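Phosphotransferase system, HPr-related proteins (PDB 3LFG) probably serves as the general, non-sugar-specific phosphocarrier of the phosphoenolpyruvate-dependent sugar phosphotransferase system, relaying phosphate toward sugars as they are taken up. Local coordinates at residues V4-K9 with A76-I81; I33-D38 with N59-S64. All coordinates share one frame; numbering follows the deposited sequence.

Contact 1 of 2, residues V4-K9 with A76-I81; sequences VTIEIK and ALVDLI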
loop_
_atom_site.group_PDB
_atom_site.type_symbol
_atom_site.label_atom_id
_atom_site.label_comp_id
_atom_site.label_asym_id
_atom_site.label_seq_id
_atom_site.Cartn_x
_atom_site.Cartn_y
_atom_site.Cartn_z
ATOM N N VAL A 4 -8.789 -1.565 4.844
ATOM C CA VAL A 4 -8.092 -1.971 6.049
ATOM C C VAL A 4 -7.164 -0.842 6.462
ATOM O O VAL A 4 -6.698 -0.084 5.620
ATOM C CB VAL A 4 -7.231 -3.237 5.839
ATOM C CG1 VAL A 4 -8.098 -4.426 5.419
ATOM C CG2 VAL A 4 -6.098 -2.981 4.844
ATOM N N THR A 5 -6.904 -0.740 7.761
ATOM C CA THR A 5 -5.958 0.235 8.290
ATOM C C THR A 5 -4.773 -0.547 8.810
ATOM O O THR A 5 -4.942 -1.581 9.470
ATOM C CB THR A 5 -6.590 1.045 9.433
ATOM O OG1 THR A 5 -7.696 1.802 8.921
ATOM C CG2 THR A 5 -5.586 1.991 10.037
ATOM N N ILE A 6 -3.566 -0.080 8.503
ATOM C CA ILE A 6 -2.385 -0.873 8.811
ATOM C C ILE A 6 -1.167 0.005 8.974
ATOM O O ILE A 6 -1.009 1.002 8.261
ATOM C CB ILE A 6 -2.137 -1.953 7.715
ATOM C CG1 ILE A 6 -1.013 -2.903 8.135
ATOM C CG2 ILE A 6 -1.866 -1.304 6.357
ATOM C CD1 ILE A 6 -0.885 -4.112 7.233
ATOM N N GLU A 7 -0.330 -0.364 9.941
ATOM C CA GLU A 7 0.930 0.326 10.189
ATOM C C GLU A 7 2.004 -0.195 9.243
ATOM O O GLU A 7 2.141 -1.408 9.043
ATOM C CB GLU A 7 1.363 0.102 11.645
ATOM C CG GLU A 7 2.609 0.870 12.021
ATOM C CD GLU A 7 3.021 0.666 13.475
ATOM O OE1 GLU A 7 2.205 0.172 14.285
ATOM O OE2 GLU A 7 4.179 0.990 13.799
ATOM N N ILE A 8 2.745 0.730 8.636
ATOM C CA ILE A 8 3.897 0.377 7.814
ATOM C C ILE A 8 5.116 0.309 8.719
ATOM O O ILE A 8 5.525 1.317 9.283
ATOM C CB ILE A 8 4.101 1.421 6.682
ATOM C CG1 ILE A 8 2.786 1.631 5.911
ATOM C CG2 ILE A 8 5.218 0.996 5.769
ATOM C CD1 ILE A 8 2.206 0.368 5.305
ATOM N N LYS A 9 5.685 -0.882 8.885
ATOM C CA LYS A 9 6.653 -1.096 9.961
ATOM C C LYS A 9 8.100 -1.281 9.519
ATOM O O LYS A 9 9.004 -1.393 10.366
ATOM C CB LYS A 9 6.235 -2.299 10.814
ATOM C CG LYS A 9 4.899 -2.140 11.492
ATOM C CD LYS A 9 4.623 -3.340 12.406
ATOM C CE LYS A 9 3.253 -3.246 13.050
ATOM N NZ LYS A 9 3.087 -4.289 14.120
ATOM N N ALA A 76 -3.185 -9.224 -0.562
ATOM C CA ALA A 76 -1.816 -9.228 -1.082
ATOM C C ALA A 76 -0.995 -8.090 -0.495
ATOM O O ALA A 76 0.160 -8.279 -0.121
ATOM C CB ALA A 76 -1.809 -9.132 -2.586
ATOM N N LEU A 77 -1.574 -6.895 -0.454
ATOM C CA LEU A 77 -0.831 -5.756 0.069
ATOM C C LEU A 77 -0.594 -5.879 1.572
ATOM O O LEU A 77 0.505 -5.571 2.062
ATOM C CB LEU A 77 -1.511 -4.431 -0.279
ATOM C CG LEU A 77 -1.546 -4.145 -1.781
ATOM C CD1 LEU A 77 -2.518 -3.016 -2.111
ATOM C CD2 LEU A 77 -0.140 -3.844 -2.316
ATOM N N VAL A 78 -1.609 -6.347 2.299
ATOM C CA VAL A 78 -1.451 -6.617 3.730
ATOM C C VAL A 78 -0.352 -7.634 3.973
ATOM O O VAL A 78 0.531 -7.401 4.805
ATOM C CB VAL A 78 -2.770 -7.080 4.374
ATOM C CG1 VAL A 78 -2.534 -7.658 5.758
ATOM C CG2 VAL A 78 -3.739 -5.922 4.450
ATOM N N ASP A 79 -0.374 -8.738 3.229
ATOM C CA ASP A 79 0.643 -9.764 3.425
ATOM C C ASP A 79 2.031 -9.209 3.141
ATOM O O ASP A 79 2.984 -9.510 3.850
ATOM C CB ASP A 79 0.382 -10.975 2.532
ATOM C CG ASP A 79 -0.754 -11.835 3.037
ATOM O OD1 ASP A 79 -1.164 -11.667 4.206
ATOM O OD2 ASP A 79 -1.229 -12.683 2.253
ATOM N N LEU A 80 2.152 -8.410 2.086
ATOM C CA LEU A 80 3.451 -7.853 1.746
ATOM C C LEU A 80 3.956 -6.959 2.881
ATOM O O LEU A 80 5.109 -7.064 3.309
ATOM C CB LEU A 80 3.330 -7.071 0.430
ATOM C CG LEU A 80 4.633 -6.428 -0.013
ATOM C CD1 LEU A 80 5.685 -7.503 -0.314
ATOM C CD2 LEU A 80 4.402 -5.523 -1.237
ATOM N N ILE A 81 3.078 -6.094 3.376
ATOM C CA ILE A 81 3.403 -5.158 4.451
ATOM C C ILE A 81 3.742 -5.900 5.749
ATOM O O ILE A 81 4.688 -5.534 6.470
ATOM C CB ILE A 81 2.208 -4.184 4.669
ATOM C CG1 ILE A 81 2.116 -3.187 3.513
ATOM C CG2 ILE A 81 2.342 -3.436 5.997
ATOM C CD1 ILE A 81 0.790 -2.452 3.449
HETATM O O HOH W 1 5.794 -2.878 6.729
#
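Strand segment 4-7 runs almost parallel to helix segment 76-81, touching it through Ile-6 and Ile-81, the two segment axes inclined by 14° and 9.9 Å apart at closest approach. Val-4 and Ile-6 point at the helix, while Ile-8 reaches it with its CD1 end. Ile-81 takes the centre of the interface. The ends of Ile-6 and Ile-81 meet head on, CD1 of Ile-6 lying 3.5 Å from CG2 of Ile-81. In Ile-6 the longer branch makes this reach because CG1 stands opposite the backbone N (chi1 -172°) and chi2 is extended too, which carries CD1 straight out from the strand. CG2 of Ile-81 also lies 3.7 Å from the carbonyl O of Glu-7. Ile-8 comes in at a slant and sets its CD1 3.7 Å from CD1 of Ile-81, close to CG2 as well. One helical turn earlier, CG2 of Val-78 packs on CG2 of Val-4 at 3.8 Å, while CG1 of Val-78 flanks Ile-6. No direct hydrogen bond joins the two segments; a single water bridges them instead, accepting from Lys-9 N at 2.9 Å and donating to Ile-81 O at the same distance. This is the helix-on-sheet packing of the open-faced beta sandwich of HPr. Strand 2-7 forms one edge of the sheet and is hydrogen-bonded along its inner side to strand 60-66, whereas Leu-77 turns from this interface to Phe-22 and Thr-25 of helix 16-26 and to Leu-63 of strand 60-66.

Contact 2 of 2, residues I33-D38 with N59-S64; sequences IWVEKD and NVVKLS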
loop_
_atom_site.group_PDB
_atom_site.type_symbol
_atom_site.label_atom_id
_atom_site.label_comp_id
_atom_site.label_asym_id
_atom_site.label_seq_id
_atom_site.Cartn_x
_atom_site.Cartn_y
_atom_site.Cartn_z
ATOM N N ILE A 33 -7.198 0.772 -6.498
ATOM C CA ILE A 33 -6.645 0.667 -5.148
ATOM C C ILE A 33 -6.119 2.019 -4.694
ATOM O O ILE A 33 -5.449 2.719 -5.458
ATOM C CB ILE A 33 -5.515 -0.367 -5.102
ATOM C CG1 ILE A 33 -5.986 -1.684 -5.724
ATOM C CG2 ILE A 33 -5.073 -0.645 -3.664
ATOM C CD1 ILE A 33 -4.866 -2.729 -5.857
ATOM N N TRP A 34 -6.414 2.383 -3.448
ATOM C CA TRP A 34 -5.991 3.664 -2.900
ATOM C C TRP A 34 -5.261 3.484 -1.581
ATOM O O TRP A 34 -5.505 2.527 -0.839
ATOM C CB TRP A 34 -7.182 4.592 -2.647
ATOM C CG TRP A 34 -7.989 4.955 -3.858
ATOM C CD1 TRP A 34 -7.816 6.044 -4.673
ATOM C CD2 TRP A 34 -9.129 4.252 -4.365
ATOM N NE1 TRP A 34 -8.770 6.044 -5.665
ATOM C CE2 TRP A 34 -9.584 4.952 -5.500
ATOM C CE3 TRP A 34 -9.794 3.084 -3.981
ATOM C CZ2 TRP A 34 -10.683 4.528 -6.252
ATOM C CZ3 TRP A 34 -10.888 2.661 -4.729
ATOM C CH2 TRP A 34 -11.319 3.385 -5.851
ATOM N N VAL A 35 -4.363 4.423 -1.304
ATOM C CA VAL A 35 -3.721 4.535 -0.003
ATOM C C VAL A 35 -4.030 5.917 0.521
ATOM O O VAL A 35 -3.937 6.897 -0.220
ATOM C CB VAL A 35 -2.183 4.407 -0.097
ATOM C CG1 VAL A 35 -1.567 4.368 1.297
ATOM C CG2 VAL A 35 -1.790 3.172 -0.879
ATOM N N GLU A 36 -4.395 6.004 1.793
ATOM C CA GLU A 36 -4.737 7.290 2.391
ATOM C C GLU A 36 -3.978 7.514 3.683
ATOM O O GLU A 36 -3.820 6.600 4.491
ATOM C CB GLU A 36 -6.246 7.372 2.655
ATOM C CG GLU A 36 -6.692 8.703 3.236
ATOM C CD GLU A 36 -8.192 8.782 3.440
ATOM O OE1 GLU A 36 -8.935 8.065 2.735
ATOM O OE2 GLU A 36 -8.627 9.570 4.309
ATOM N N LYS A 37 -3.503 8.741 3.863
ATOM C CA LYS A 37 -2.887 9.176 5.104
ATOM C C LYS A 37 -3.153 10.670 5.270
ATOM O O LYS A 37 -3.012 11.435 4.315
ATOM C CB LYS A 37 -1.378 8.927 5.088
ATOM C CG LYS A 37 -0.748 8.998 6.471
ATOM C CD LYS A 37 0.766 8.986 6.413
ATOM C CE LYS A 37 1.276 10.234 5.721
ATOM N NZ LYS A 37 2.566 10.696 6.292
ATOM N N ASP A 38 -3.537 11.068 6.481
ATOM C CA ASP A 38 -3.719 12.479 6.821
ATOM C C ASP A 38 -4.547 13.257 5.801
ATOM O O ASP A 38 -4.115 14.304 5.316
ATOM C CB ASP A 38 -2.364 13.166 7.005
ATOM C CG ASP A 38 -1.562 12.584 8.151
ATOM O OD1 ASP A 38 -2.169 12.082 9.121
ATOM O OD2 ASP A 38 -0.318 12.630 8.080
ATOM N N ASN A 59 4.120 4.904 10.372
ATOM C CA ASN A 59 2.917 5.580 9.927
ATOM C C ASN A 59 1.799 4.578 9.684
ATOM O O ASN A 59 2.038 3.463 9.227
ATOM C CB ASN A 59 3.171 6.321 8.623
ATOM C CG ASN A 59 3.955 7.594 8.813
ATOM O OD1 ASN A 59 4.353 7.958 9.922
ATOM N ND2 ASN A 59 4.192 8.282 7.717
ATOM N N VAL A 60 0.576 4.988 9.995
ATOM C CA VAL A 60 -0.602 4.174 9.757
ATOM C C VAL A 60 -1.318 4.689 8.515
ATOM O O VAL A 60 -1.562 5.888 8.385
ATOM C CB VAL A 60 -1.552 4.246 10.966
ATOM C CG1 VAL A 60 -2.868 3.547 10.663
ATOM C CG2 VAL A 60 -0.887 3.632 12.187
ATOM N N VAL A 61 -1.631 3.792 7.584
ATOM C CA VAL A 61 -2.367 4.175 6.386
ATOM C C VAL A 61 -3.635 3.364 6.238
ATOM O O VAL A 61 -3.777 2.286 6.818
ATOM C CB VAL A 61 -1.541 4.003 5.087
ATOM C CG1 VAL A 61 -0.294 4.873 5.115
ATOM C CG2 VAL A 61 -1.175 2.531 4.859
ATOM N N LYS A 62 -4.556 3.896 5.445
ATOM C CA LYS A 62 -5.771 3.176 5.118
ATOM C C LYS A 62 -5.662 2.726 3.669
ATOM O O LYS A 62 -5.485 3.551 2.769
ATOM C CB LYS A 62 -6.998 4.075 5.332
ATOM C CG LYS A 62 -8.332 3.454 4.893
ATOM C CD LYS A 62 -9.480 4.427 5.120
ATOM C CE LYS A 62 -10.713 4.030 4.319
ATOM N NZ LYS A 62 -11.649 5.178 4.158
ATOM N N LEU A 63 -5.748 1.416 3.455
ATOM C CA LEU A 63 -5.771 0.848 2.121
ATOM C C LEU A 63 -7.205 0.554 1.758
ATOM O O LEU A 63 -7.980 0.092 2.591
ATOM C CB LEU A 63 -5.013 -0.468 2.073
ATOM C CG LEU A 63 -3.561 -0.472 2.522
ATOM C CD1 LEU A 63 -3.037 -1.913 2.456
ATOM C CD2 LEU A 63 -2.766 0.476 1.649
ATOM N N SER A 64 -7.562 0.804 0.507
ATOM C CA SER A 64 -8.899 0.441 0.073
ATOM C C SER A 64 -8.846 -0.009 -1.377
ATOM O O SER A 64 -8.007 0.459 -2.146
ATOM C CB SER A 64 -9.849 1.618 0.261
ATOM O OG SER A 64 -9.464 2.720 -0.530
#
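Val-35 and Leu-63 project in parallel from neighbouring antiparallel strands, with CG2 of Val-35 3.8 Å from CD2 of Leu-63. The other methyl of Val-35, CG1, is directed to the next residue pair and meets Val-61 at a slant, 3.8 Å from its CB. These groups line the sheet face covered by the helices, where Phe-22 of helix 16-26 touches both Val-35 and Leu-63. At the end of this face, beside Val-61, Lys-37 passes Asn-59 at a slant; its chain bends at chi3 (65°) and again at chi4, and its ammonium donates to Gly-54 O. With an alanine in place of Lys-37, Gly-54 O would probably lose this donor, and the side of Asn-59 its aliphatic cover. On the other face, OG of Ser-64 sits obliquely by the indole of Trp-34, 3.5 Å from CE3, and the indole makes a cation-pi contact with Lys-41. Next along, OE1 of Glu-36 and NZ of Lys-62 remain 4.2 Å apart, too far for a salt bridge. Between the faces, Trp-34 with Ser-64 and Glu-36 with Lys-62 each exchange two backbone bonds; Trp-34 N to Ser-64 O is 2.8 Å and nearly straight at 168°. The chemistry thus separates by layer: backbone bonds fix the register, aliphatic contacts fill the helix-covered side, and Trp-34, Ser-64, Glu-36 and Lys-62 form an opposite face whose charges probably attract only modestly.

Overall arrangement
Contact 1 and contact 2 meet along a shared strand boundary, their centres 10 Å apart, and both involve the same four-stranded antiparallel sheet. The boundary is closed by probable hydrogen bonds from Leu-63 N to Val-4 O at 2.8 Å and from Ile-8 N to Asn-59 O at 2.9 Å. Contact 2 pairs the two central strands; contact 1 sets helix 70-82, which follows strand 60-66 in the chain, against the edge strand. Leu-63 ties the two together, touching Val-4 and Ile-6 as well as Leu-77 and Ile-74 of the helix. Neither contact contains a histidine, so the histidine phosphorylated in HPr proteins probably lies outside both, and their part is structural packing.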